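Local coordinates for protein putative mannose-6-phosphate isomerase YvyI (Bacillus subtilis, PDB 1QWR) that probably catalyses the zinc-dependent interconversion of D-mannose 6-phosphate and D-fructose 6-phosphate, at residues E94-V100 / T174-K180. Numbering follows the deposited sequence. Where two conformers were deposited one is given.
Sequences EDTSIKV and TLHALCK. With ZN (zinc ion), chain E; SO4 (sulfate ion), chain C.
Lys99 and His176 form a single antiparallel, hydrogen-bonded bridge: Lys99 N gives to His176 O and His176 N to Lys99 O, each at 2.8 Å, while the N-to-C directions of strands 98-100 and 176-178 make 128°, well short of antiparallel. Leu178 O takes two donors from Thr96, the backbone N nearly in line with the carbonyl and OG1 on a lone pair in its plane (Thr96 OG1 to Leu178 O 3.0 Å). Asp95 OD1 receives Lys180 N on its anti side, tilted out of the carboxylate plane, in a nearly straight bond (Lys180 N to Asp95 OD1 2.9 Å). Ile98 CG2 meets Leu175 CD1 at 3.9 Å among apolar neighbours from strands 131-136 and 157-161. This pairing lies in the cupin-type catalytic region of a type 1 phosphomannose isomerase, where His176 NE2, His101, Glu119 and a water bind zinc. His176 ND1 donates to Thr174 O (2.7 Å) within 1° of the ring plane, fixing the ring, and Lys99 CG lies over a face, 4.3 Å from the centroid. Bent at chi4 (-95°), the Lys99 chain brings NZ to Thr96 OG1, Ser97 O and sulfate O4 (2.9 Å from NZ). The sulfate, probably from the crystallisation liquor, is also held by Ser97 N and OG, Arg196 and Arg210, consistent with a substrate-phosphate pocket. A methionine at Lys99 would probably deprive the sulfate of a charged donor and Thr96 OG1 and Ser97 O of their ammonium partner.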
ATOM      1  N   GLU A  94     -11.885  -9.722   7.995  1.00 22.67           N
ATOM      2  CA  GLU A  94     -11.522 -10.398   9.242  1.00 24.39           C
ATOM      3  C   GLU A  94     -10.074 -10.010   9.587  1.00 25.16           C
ATOM      4  O   GLU A  94      -9.405  -9.330   8.806  1.00 23.82           O
ATOM      5  CB  GLU A  94     -11.633 -11.923   9.093  1.00 24.47           C
ATOM      6  CG  GLU A  94     -13.044 -12.460   8.790  1.00 29.91           C
ATOM      7  CD  GLU A  94     -14.075 -12.094   9.848  1.00 34.36           C
ATOM      8  OE1 GLU A  94     -13.704 -11.979  11.034  1.00 35.28           O
ATOM      9  OE2 GLU A  94     -15.268 -11.930   9.495  1.00 38.41           O
ATOM     10  N   ASP A  95      -9.583 -10.449  10.745  1.00 24.12           N
ATOM     11  CA  ASP A  95      -8.215 -10.115  11.172  1.00 23.07           C
ATOM     12  C   ASP A  95      -7.131 -10.680  10.255  1.00 22.04           C
ATOM     13  O   ASP A  95      -7.254 -11.804   9.753  1.00 22.19           O
ATOM     14  CB  ASP A  95      -7.933 -10.663  12.581  1.00 24.86           C
ATOM     15  CG  ASP A  95      -8.768 -10.007  13.664  1.00 27.42           C
ATOM     16  OD1 ASP A  95      -9.010  -8.789  13.609  1.00 24.05           O
ATOM     17  OD2 ASP A  95      -9.150 -10.725  14.610  1.00 28.99           O
ATOM     18  N   THR A  96      -6.053  -9.923  10.027  1.00 20.19           N
ATOM     19  CA  THR A  96      -4.992 -10.495   9.207  1.00 20.00           C
ATOM     20  C   THR A  96      -4.017 -11.127  10.190  1.00 19.25           C
ATOM     21  O   THR A  96      -4.129 -10.924  11.403  1.00 20.48           O
ATOM     22  CB  THR A  96      -4.213  -9.457   8.350  1.00 18.93           C
ATOM     23  OG1 THR A  96      -3.462  -8.596   9.212  1.00 18.13           O
ATOM     24  CG2 THR A  96      -5.170  -8.628   7.503  1.00 19.02           C
ATOM     25  N   SER A  97      -3.049 -11.869   9.670  1.00 19.85           N
ATOM     26  CA  SER A  97      -2.068 -12.534  10.537  1.00 21.55           C
ATOM     27  C   SER A  97      -1.166 -11.549  11.274  1.00 21.51           C
ATOM     28  O   SER A  97      -1.009 -10.403  10.853  1.00 22.10           O
ATOM     29  CB  SER A  97      -1.207 -13.489   9.702  1.00 20.79           C
ATOM     30  OG  SER A  97      -0.332 -12.774   8.833  1.00 20.84           O
ATOM     31  N   ILE A  98      -0.587 -11.985  12.391  1.00 22.36           N
ATOM     32  CA  ILE A  98       0.333 -11.123  13.143  1.00 21.72           C
ATOM     33  C   ILE A  98       1.645 -11.401  12.420  1.00 22.48           C
ATOM     34  O   ILE A  98       2.020 -12.571  12.221  1.00 23.34           O
ATOM     35  CB  ILE A  98       0.401 -11.529  14.630  1.00 23.79           C
ATOM     36  CG1 ILE A  98      -0.964 -11.283  15.284  1.00 25.28           C
ATOM     37  CG2 ILE A  98       1.452 -10.715  15.346  1.00 23.87           C
ATOM     38  CD1 ILE A  98      -1.022 -11.602  16.756  1.00 29.27           C
ATOM     39  N   LYS A  99       2.336 -10.340  12.012  1.00 20.65           N
ATOM     40  CA  LYS A  99       3.530 -10.531  11.207  1.00 18.66           C
ATOM     41  C   LYS A  99       4.572  -9.434  11.315  1.00 17.23           C
ATOM     42  O   LYS A  99       4.353  -8.411  11.963  1.00 17.74           O
ATOM     43  CB  LYS A  99       3.077 -10.641   9.740  1.00 20.79           C
ATOM     44  CG  LYS A  99       2.157  -9.485   9.303  1.00 26.21           C
ATOM     45  CD  LYS A  99       1.451  -9.811   7.988  1.00 29.14           C
ATOM     46  CE  LYS A  99       0.355  -8.805   7.669  1.00 32.27           C
ATOM     47  NZ  LYS A  99      -0.990  -9.257   8.118  1.00 28.96           N
ATOM     48  N   VAL A 100       5.703  -9.673  10.650  1.00 19.51           N
ATOM     49  CA  VAL A 100       6.798  -8.714  10.573  1.00 18.58           C
ATOM     50  C   VAL A 100       7.395  -8.815   9.162  1.00 17.69           C
ATOM     51  O   VAL A 100       7.465  -9.911   8.586  1.00 18.38           O
ATOM     52  CB  VAL A 100       7.913  -9.015  11.613  1.00 20.95           C
ATOM     53  CG1 VAL A 100       8.356 -10.452  11.497  1.00 23.45           C
ATOM     54  CG2 VAL A 100       9.111  -8.099  11.384  1.00 21.22           C
ATOM     55  N   THR A 174       8.760  -4.045  12.193  1.00 19.37           N
ATOM     56  CA  THR A 174       7.647  -3.781  13.111  1.00 20.11           C
ATOM     57  C   THR A 174       6.677  -4.944  13.159  1.00 19.78           C
ATOM     58  O   THR A 174       6.188  -5.383  12.125  1.00 19.74           O
ATOM     59  CB  THR A 174       6.845  -2.520  12.681  1.00 19.86           C
ATOM     60  OG1 THR A 174       7.733  -1.401  12.591  1.00 21.16           O
ATOM     61  CG2 THR A 174       5.731  -2.209  13.672  1.00 20.11           C
ATOM     62  N   LEU A 175       6.395  -5.448  14.363  1.00 20.43           N
ATOM     63  CA  LEU A 175       5.435  -6.537  14.519  1.00 20.19           C
ATOM     64  C   LEU A 175       4.087  -5.858  14.380  1.00 19.82           C
ATOM     65  O   LEU A 175       3.819  -4.855  15.045  1.00 18.94           O
ATOM     66  CB  LEU A 175       5.565  -7.172  15.906  1.00 23.07           C
ATOM     67  CG  LEU A 175       4.712  -8.418  16.115  1.00 25.91           C
ATOM     68  CD1 LEU A 175       5.200  -9.551  15.223  1.00 24.49           C
ATOM     69  CD2 LEU A 175       4.787  -8.811  17.589  1.00 29.01           C
ATOM     70  N   HIS A 176       3.228  -6.385  13.517  1.00 20.20           N
ATOM     71  CA  HIS A 176       1.948  -5.728  13.303  1.00 20.63           C
ATOM     72  C   HIS A 176       0.890  -6.625  12.672  1.00 20.24           C
ATOM     73  O   HIS A 176       1.140  -7.787  12.341  1.00 21.93           O
ATOM     74  CB  HIS A 176       2.138  -4.537  12.369  1.00 20.51           C
ATOM     75  CG  HIS A 176       2.566  -4.936  10.988  1.00 21.92           C
ATOM     76  ND1 HIS A 176       3.854  -5.328  10.689  1.00 21.30           N
ATOM     77  CD2 HIS A 176       1.853  -5.106   9.851  1.00 21.56           C
ATOM     78  CE1 HIS A 176       3.911  -5.725   9.434  1.00 23.52           C
ATOM     79  NE2 HIS A 176       2.710  -5.602   8.905  1.00 21.48           N
ATOM     80  N   ALA A 177      -0.299  -6.046  12.520  1.00 20.65           N
ATOM     81  CA  ALA A 177      -1.426  -6.700  11.869  1.00 20.19           C
ATOM     82  C   ALA A 177      -2.597  -5.732  11.747  1.00 20.43           C
ATOM     83  O   ALA A 177      -2.895  -4.970  12.679  1.00 20.34           O
ATOM     84  CB  ALA A 177      -1.877  -7.924  12.648  1.00 21.77           C
ATOM     85  N   LEU A 178      -3.228  -5.727  10.580  1.00 19.57           N
ATOM     86  CA  LEU A 178      -4.425  -4.923  10.409  1.00 21.72           C
ATOM     87  C   LEU A 178      -5.520  -5.827  10.995  1.00 22.65           C
ATOM     88  O   LEU A 178      -5.431  -7.060  10.883  1.00 22.77           O
ATOM     89  CB  LEU A 178      -4.698  -4.668   8.923  1.00 20.20           C
ATOM     90  CG  LEU A 178      -3.833  -3.613   8.234  1.00 20.79           C
ATOM     91  CD1 LEU A 178      -4.089  -3.640   6.733  1.00 18.14           C
ATOM     92  CD2 LEU A 178      -4.153  -2.234   8.817  1.00 22.48           C
ATOM     93  N   CYS A 179      -6.535  -5.238  11.614  1.00 22.40           N
ATOM     94  CA  CYS A 179      -7.605  -6.029  12.202  1.00 24.96           C
ATOM     95  C   CYS A 179      -8.950  -5.834  11.501  1.00 24.66           C
ATOM     96  O   CYS A 179      -9.142  -4.878  10.741  1.00 24.60           O
ATOM     97  CB  CYS A 179      -7.695  -5.739  13.699  1.00 25.85           C
ATOM     98  SG  CYS A 179      -6.154  -6.198  14.583  1.00 31.83           S
ATOM     99  N   LYS A 180      -9.866  -6.771  11.735  0.49 23.94           N
ATOM    100  CA  LYS A 180     -11.176  -6.761  11.094  0.51 21.83           C
ATOM    101  C   LYS A 180     -11.903  -5.426  11.043  0.50 20.97           C
ATOM    102  O   LYS A 180     -11.850  -4.633  11.988  0.51 21.38           O
ATOM    103  CB  LYS A 180     -12.091  -7.800  11.750  0.49 23.49           C
ATOM    104  CG  LYS A 180     -12.542  -7.434  13.148  0.70 25.13           C
ATOM    105  CD  LYS A 180     -13.461  -8.512  13.722  0.55 24.64           C
ATOM    106  CE  LYS A 180     -14.658  -8.760  12.817  0.51 26.04           C
ATOM    107  NZ  LYS A 180     -15.512  -9.878  13.313  0.41 26.35           N
TER
HETATM  108 ZN    ZN E 604       1.905  -5.751   6.473  0.95 52.15          ZN
HETATM  109  S   SO4 C 601      -1.533 -11.773   5.637  1.00 26.41           S
HETATM  110  O1  SO4 C 601      -2.133 -12.078   6.961  1.00 23.62           O
HETATM  111  O2  SO4 C 601      -2.371 -12.321   4.566  1.00 21.25           O
HETATM  112  O3  SO4 C 601      -0.172 -12.326   5.558  1.00 25.23           O
HETATM  113  O4  SO4 C 601      -1.463 -10.307   5.485  1.00 24.01           O
HETATM  114  O   HOH W   1       2.010  -5.792   3.879  1.00 35.97           O